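Local coordinates for protein putative TIM-barrel metal-dependent hydrolase (Mycobacterium avium subsp. paratuberculosis S397, PDB 4DZI) that probably acts as a metal-dependent hydrolase of the amidohydrolase superfamily, with a TIM-barrel active site that here holds two cadmium ions, at residues Y16-D21 / H144-W149; F124-E129 / G228-D233. One frame throughout, in Å; residues are numbered along the deposited sequence.

Contact 1. Residues Y16-D21 / H144-W149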
loop_
_atom_site.group_PDB
_atom_site.type_symbol
_atom_site.label_atom_id
_atom_site.label_comp_id
_atom_site.label_asym_id
_atom_site.label_seq_id
_atom_site.Cartn_x
_atom_site.Cartn_y
_atom_site.Cartn_z
ATOM N N TYR C 16 -2.816 -25.757 -13.030
ATOM C CA TYR C 16 -2.843 -27.165 -12.647
ATOM C C TYR C 16 -2.809 -27.209 -11.114
ATOM O O TYR C 16 -2.545 -26.186 -10.443
ATOM C CB TYR C 16 -1.634 -27.910 -13.229
ATOM C CG TYR C 16 -0.366 -27.140 -13.074
ATOM C CD1 TYR C 16 0.296 -27.063 -11.835
ATOM C CD2 TYR C 16 0.189 -26.443 -14.154
ATOM C CE1 TYR C 16 1.460 -26.312 -11.693
ATOM C CE2 TYR C 16 1.352 -25.677 -14.015
ATOM C CZ TYR C 16 1.989 -25.627 -12.785
ATOM O OH TYR C 16 3.124 -24.880 -12.623
ATOM N N TYR C 17 -3.071 -28.391 -10.547
ATOM C CA TYR C 17 -2.858 -28.601 -9.123
ATOM C C TYR C 17 -1.668 -29.553 -9.048
ATOM O O TYR C 17 -1.680 -30.662 -9.625
ATOM C CB TYR C 17 -4.104 -29.194 -8.485
ATOM C CG TYR C 17 -5.245 -28.194 -8.376
ATOM C CD1 TYR C 17 -5.050 -26.968 -7.736
ATOM C CD2 TYR C 17 -6.490 -28.424 -8.947
ATOM C CE1 TYR C 17 -6.073 -26.040 -7.595
ATOM C CE2 TYR C 17 -7.510 -27.495 -8.845
ATOM C CZ TYR C 17 -7.301 -26.293 -8.174
ATOM O OH TYR C 17 -8.339 -25.391 -8.039
ATOM N N GLU C 18 -0.613 -29.135 -8.381
ATOM C CA GLU C 18 0.608 -29.957 -8.338
ATOM C C GLU C 18 0.396 -31.259 -7.601
ATOM O O GLU C 18 -0.252 -31.288 -6.579
ATOM C CB GLU C 18 1.747 -29.234 -7.629
ATOM C CG GLU C 18 2.247 -27.957 -8.300
ATOM C CD GLU C 18 1.443 -26.701 -7.958
ATOM O OE1 GLU C 18 0.316 -26.749 -7.424
ATOM O OE2 GLU C 18 1.990 -25.612 -8.207
ATOM N N PRO C 19 1.013 -32.327 -8.093
ATOM C CA PRO C 19 1.088 -33.537 -7.271
ATOM C C PRO C 19 2.037 -33.324 -6.089
ATOM O O PRO C 19 2.854 -32.385 -6.082
ATOM C CB PRO C 19 1.658 -34.571 -8.243
ATOM C CG PRO C 19 2.512 -33.753 -9.170
ATOM C CD PRO C 19 1.708 -32.484 -9.387
ATOM N N LEU C 20 1.929 -34.183 -5.081
ATOM C CA LEU C 20 2.733 -34.001 -3.876
ATOM C C LEU C 20 4.241 -33.966 -4.117
ATOM O O LEU C 20 4.959 -33.431 -3.303
ATOM C CB LEU C 20 2.415 -35.114 -2.858
ATOM C CG LEU C 20 1.035 -35.022 -2.223
ATOM C CD1 LEU C 20 0.842 -36.230 -1.314
ATOM C CD2 LEU C 20 0.849 -33.728 -1.408
ATOM N N ASP C 21 4.735 -34.542 -5.221
ATOM C CA ASP C 21 6.173 -34.556 -5.480
ATOM C C ASP C 21 6.653 -33.507 -6.484
ATOM O O ASP C 21 7.790 -33.580 -7.019
ATOM C CB ASP C 21 6.622 -35.975 -5.922
ATOM C CG ASP C 21 6.080 -36.363 -7.293
ATOM O OD1 ASP C 21 5.207 -35.643 -7.809
ATOM O OD2 ASP C 21 6.530 -37.388 -7.849
ATOM N N HIS C 144 14.621 -25.220 -9.493
ATOM C CA HIS C 144 15.036 -26.085 -10.599
ATOM C C HIS C 144 14.277 -27.406 -10.595
ATOM O O HIS C 144 13.793 -27.866 -11.653
ATOM C CB HIS C 144 16.569 -26.289 -10.620
ATOM C CG HIS C 144 17.037 -27.020 -11.832
ATOM N ND1 HIS C 144 16.815 -26.548 -13.085
ATOM C CD2 HIS C 144 17.688 -28.243 -11.973
ATOM C CE1 HIS C 144 17.324 -27.425 -13.982
ATOM N NE2 HIS C 144 17.861 -28.455 -13.298
ATOM N N ALA C 145 14.124 -28.019 -9.416
ATOM C CA ALA C 145 13.390 -29.296 -9.284
ATOM C C ALA C 145 11.968 -29.144 -9.815
ATOM O O ALA C 145 11.466 -29.969 -10.595
ATOM C CB ALA C 145 13.329 -29.714 -7.824
ATOM N N PHE C 146 11.325 -28.047 -9.412
ATOM C CA PHE C 146 9.993 -27.752 -9.846
ATOM C C PHE C 146 9.887 -27.614 -11.375
ATOM O O PHE C 146 8.943 -28.127 -11.994
ATOM C CB PHE C 146 9.505 -26.437 -9.183
ATOM C CG PHE C 146 8.168 -25.960 -9.719
ATOM C CD1 PHE C 146 6.996 -26.527 -9.256
ATOM C CD2 PHE C 146 8.095 -24.984 -10.712
ATOM C CE1 PHE C 146 5.762 -26.096 -9.736
ATOM C CE2 PHE C 146 6.863 -24.583 -11.236
ATOM C CZ PHE C 146 5.697 -25.152 -10.728
ATOM N N ASN C 147 10.829 -26.888 -11.964
ATOM C CA ASN C 147 10.817 -26.643 -13.395
ATOM C C ASN C 147 11.018 -27.964 -14.151
ATOM O O ASN C 147 10.407 -28.160 -15.190
ATOM C CB ASN C 147 11.918 -25.654 -13.747
ATOM C CG ASN C 147 11.590 -24.237 -13.318
ATOM O OD1 ASN C 147 10.449 -23.925 -12.993
ATOM N ND2 ASN C 147 12.594 -23.364 -13.364
ATOM N N LEU C 148 11.860 -28.855 -13.620
ATOM C CA LEU C 148 12.029 -30.189 -14.224
ATOM C C LEU C 148 10.707 -30.954 -14.159
ATOM O O LEU C 148 10.285 -31.565 -15.139
ATOM C CB LEU C 148 13.140 -30.971 -13.502
ATOM C CG LEU C 148 14.597 -30.510 -13.732
ATOM C CD1 LEU C 148 15.585 -31.177 -12.782
ATOM C CD2 LEU C 148 14.978 -30.799 -15.174
ATOM N N TRP C 149 10.053 -30.940 -12.987
ATOM C CA TRP C 149 8.768 -31.567 -12.851
ATOM C C TRP C 149 7.764 -30.997 -13.845
ATOM O O TRP C 149 6.965 -31.710 -14.462
ATOM C CB TRP C 149 8.232 -31.430 -11.396
ATOM C CG TRP C 149 6.761 -31.730 -11.440
ATOM C CD1 TRP C 149 6.169 -32.984 -11.520
ATOM C CD2 TRP C 149 5.662 -30.765 -11.620
ATOM N NE1 TRP C 149 4.829 -32.876 -11.673
ATOM C CE2 TRP C 149 4.453 -31.541 -11.712
ATOM C CE3 TRP C 149 5.576 -29.353 -11.650
ATOM C CZ2 TRP C 149 3.203 -30.957 -11.882
ATOM C CZ3 TRP C 149 4.301 -28.769 -11.802
ATOM C CH2 TRP C 149 3.137 -29.563 -11.927
#

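Contact 2. Residues F124-E129 / G228-D233. With CD (cadmium ion), chain Q.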
loop_
_atom_site.group_PDB
_atom_site.type_symbol
_atom_site.label_atom_id
_atom_site.label_comp_id
_atom_site.label_asym_id
_atom_site.label_seq_id
_atom_site.Cartn_x
_atom_site.Cartn_y
_atom_site.Cartn_z
ATOM N N PHE C 124 0.262 -24.485 -5.746
ATOM C CA PHE C 124 1.214 -24.623 -4.630
ATOM C C PHE C 124 2.534 -23.871 -4.866
ATOM O O PHE C 124 3.089 -23.301 -3.941
ATOM C CB PHE C 124 1.482 -26.121 -4.401
ATOM C CG PHE C 124 2.473 -26.422 -3.304
ATOM C CD1 PHE C 124 2.104 -26.365 -1.966
ATOM C CD2 PHE C 124 3.776 -26.784 -3.623
ATOM C CE1 PHE C 124 3.021 -26.643 -0.962
ATOM C CE2 PHE C 124 4.693 -27.089 -2.616
ATOM C CZ PHE C 124 4.318 -27.011 -1.285
ATOM N N GLY C 125 3.068 -23.876 -6.088
ATOM C CA GLY C 125 4.386 -23.345 -6.322
ATOM C C GLY C 125 4.483 -21.845 -6.019
ATOM O O GLY C 125 5.584 -21.340 -5.791
ATOM N N CYS C 126 3.347 -21.155 -6.041
ATOM C CA CYS C 126 3.320 -19.686 -5.774
ATOM C C CYS C 126 3.522 -19.335 -4.290
ATOM O O CYS C 126 3.583 -18.125 -3.960
ATOM C CB CYS C 126 2.040 -19.035 -6.295
ATOM S SG CYS C 126 1.937 -19.159 -8.114
ATOM N N GLY C 127 3.617 -20.332 -3.409
ATOM C CA GLY C 127 3.935 -20.078 -1.985
ATOM C C GLY C 127 5.320 -20.513 -1.539
ATOM O O GLY C 127 5.707 -20.237 -0.399
ATOM N N VAL C 128 6.046 -21.245 -2.386
ATOM C CA VAL C 128 7.275 -21.895 -1.925
ATOM C C VAL C 128 8.409 -20.897 -1.690
ATOM O O VAL C 128 9.143 -20.994 -0.693
ATOM C CB VAL C 128 7.684 -23.041 -2.860
ATOM C CG1 VAL C 128 9.047 -23.613 -2.453
ATOM C CG2 VAL C 128 6.620 -24.137 -2.821
ATOM N N GLU C 129 8.570 -19.934 -2.588
ATOM C CA GLU C 129 9.708 -19.030 -2.468
ATOM C C GLU C 129 9.668 -18.198 -1.172
ATOM O O GLU C 129 10.729 -17.957 -0.577
ATOM C CB GLU C 129 9.813 -18.117 -3.663
ATOM C CG GLU C 129 10.130 -18.882 -4.927
ATOM C CD GLU C 129 9.868 -18.024 -6.143
ATOM O OE1 GLU C 129 8.704 -17.953 -6.649
ATOM O OE2 GLU C 129 10.859 -17.401 -6.589
ATOM N N GLY C 228 6.472 -13.023 -16.323
ATOM C CA GLY C 228 5.118 -12.901 -15.791
ATOM C C GLY C 228 5.169 -12.787 -14.285
ATOM O O GLY C 228 6.019 -13.395 -13.640
ATOM N N PHE C 229 4.266 -11.957 -13.744
ATOM C CA PHE C 229 4.140 -11.750 -12.306
ATOM C C PHE C 229 2.736 -12.178 -11.888
ATOM O O PHE C 229 1.745 -11.494 -12.177
ATOM C CB PHE C 229 4.325 -10.249 -11.940
ATOM C CG PHE C 229 5.728 -9.750 -12.163
ATOM C CD1 PHE C 229 6.763 -10.171 -11.348
ATOM C CD2 PHE C 229 6.013 -8.889 -13.216
ATOM C CE1 PHE C 229 8.067 -9.724 -11.567
ATOM C CE2 PHE C 229 7.329 -8.445 -13.445
ATOM C CZ PHE C 229 8.350 -8.869 -12.618
ATOM N N HIS C 230 2.643 -13.327 -11.231
ATOM C CA HIS C 230 1.344 -13.859 -10.819
ATOM C C HIS C 230 1.203 -13.751 -9.351
ATOM O O HIS C 230 2.182 -13.965 -8.632
ATOM C CB HIS C 230 1.261 -15.358 -11.174
ATOM C CG HIS C 230 -0.105 -15.975 -10.890
ATOM N ND1 HIS C 230 -0.512 -16.358 -9.648
ATOM C CD2 HIS C 230 -1.180 -16.204 -11.739
ATOM C CE1 HIS C 230 -1.772 -16.824 -9.712
ATOM N NE2 HIS C 230 -2.192 -16.719 -10.979
ATOM N N LEU C 231 -0.010 -13.432 -8.906
ATOM C CA LEU C 231 -0.342 -13.415 -7.477
ATOM C C LEU C 231 0.332 -14.567 -6.725
ATOM O O LEU C 231 0.177 -15.731 -7.091
ATOM C CB LEU C 231 -1.858 -13.562 -7.328
ATOM C CG LEU C 231 -2.383 -13.257 -5.939
ATOM C CD1 LEU C 231 -2.194 -11.767 -5.615
ATOM C CD2 LEU C 231 -3.858 -13.654 -5.852
ATOM N N SER C 232 0.993 -14.251 -5.602
ATOM C CA SER C 232 1.822 -15.244 -4.898
ATOM C C SER C 232 1.757 -14.961 -3.409
ATOM O O SER C 232 1.189 -13.941 -3.001
ATOM C CB SER C 232 3.297 -15.091 -5.319
ATOM O OG SER C 232 3.492 -15.354 -6.729
ATOM N N ASP C 233 2.386 -15.820 -2.600
ATOM C CA ASP C 233 2.787 -15.339 -1.265
ATOM C C ASP C 233 4.005 -14.462 -1.455
ATOM O O ASP C 233 5.102 -14.938 -1.688
ATOM C CB ASP C 233 3.148 -16.502 -0.330
ATOM C CG ASP C 233 3.426 -16.036 1.087
ATOM O OD1 ASP C 233 3.532 -14.808 1.315
ATOM O OD2 ASP C 233 3.528 -16.892 1.984
HETATM CD CD CD Q . -4.325 -17.441 -11.674
HETATM O O HOH W 1 6.244 -17.630 -2.494
HETATM O O HOH W 2 4.434 -19.492 1.919
#

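Contact 1. Residues Y16-D21 / H144-W149
W149 pushes the outer edge of its six-membered ring against one face of the Y16 ring in an edge-to-face stack, with centroids 5.3 Å apart and planes at 71°. The edge carbon W149 CH2 comes within 3.7 Å of Y16 CE1. W149 and F146, three residues and so nearly one turn apart on helix 136-153, both reach out toward the loop; W149 does so with CG anti to the backbone N (chi1 163°). F146 meets Y16 edge on: F146 CZ lies 3.2 Å from Y16 OH, near the planes of both rings. P19 and W149 reach toward each other, P19 CD 3.3 Å from W149 CZ2 and P19 CG beside W149 NE1. The aliphatic part of E18 crosses the indole at about a right angle, E18 CG 4.1 Å from W149 CH2, while its bent chain (chi2 84°) turns the carboxylate toward the backbone of residues 123-125, where F124 N is among its hydrogen-bond donors. This buried aromatic cluster packs the loop after strand 9-15, the strand bearing metal ligands D13 and H15, against an outer helix of the TIM barrel.

Contact 2. Residues F124-E129 / G228-D233
This contact forms part of the metal site: metal ligand H230, at the end of strand 227-230, and the turn after it meet C126 and G127 in the loop leading into helix 128-131. C126 O accepts the one direct hydrogen bond between the segments, from D233 N at 2.9 Å, with an N-H...O angle of 153° and the donor tilted 28° from the carbonyl plane. Water 1 sits within hydrogen-bonding reach of both C126 O and D233 O. A second water joins G127 O to D233 OD2, whose partner oxygen OD1 is bonded to G235 N. S232 CB packs 3.3 Å from C126 O, and D233 CB rests 4.0 Å from G127 CA. C126 SG lies oblique to the H230 imidazole, 4.0 Å from H230 ND1. That nitrogen donates to L231 O at 2.7 Å, the oxygen lying 17° out of the imidazole plane, which helps fix the ring's rotation and leaves H230 NE2 to bind the cadmium ion at 2.4 Å. S232 OG in turn donates to H230 O at 2.7 Å, tying the turn back to the strand end. D13, H15, E293 and D356 complete the protein ligands of this ion. A histidine ligand at a strand's C-terminal end, steadied through its second nitrogen, fits the metal centre of an amidohydrolase TIM barrel.

How the contacts relate
The two contacts meet at E18, whose OE1 lies 2.8 Å from F124 N and whose OE2 lies 2.9 Å from G125 N, both probable hydrogen bonds. Contact 1 thereby reaches the loop that contact 2 uses, and helices 128-131 and 136-153 follow each other in the chain. The centres of the two contacts are about 13 Å apart. Contact 1 lies farther from the chain centre yet is a buried, mostly aromatic packing of loop on helix; contact 2 is nearer the centre but only partly buried, and relies on backbone polar groups, waters and a metal ligand. Y16 follows the cadmium ligand H15 in the chain, and H230 shares that cadmium ion with H15.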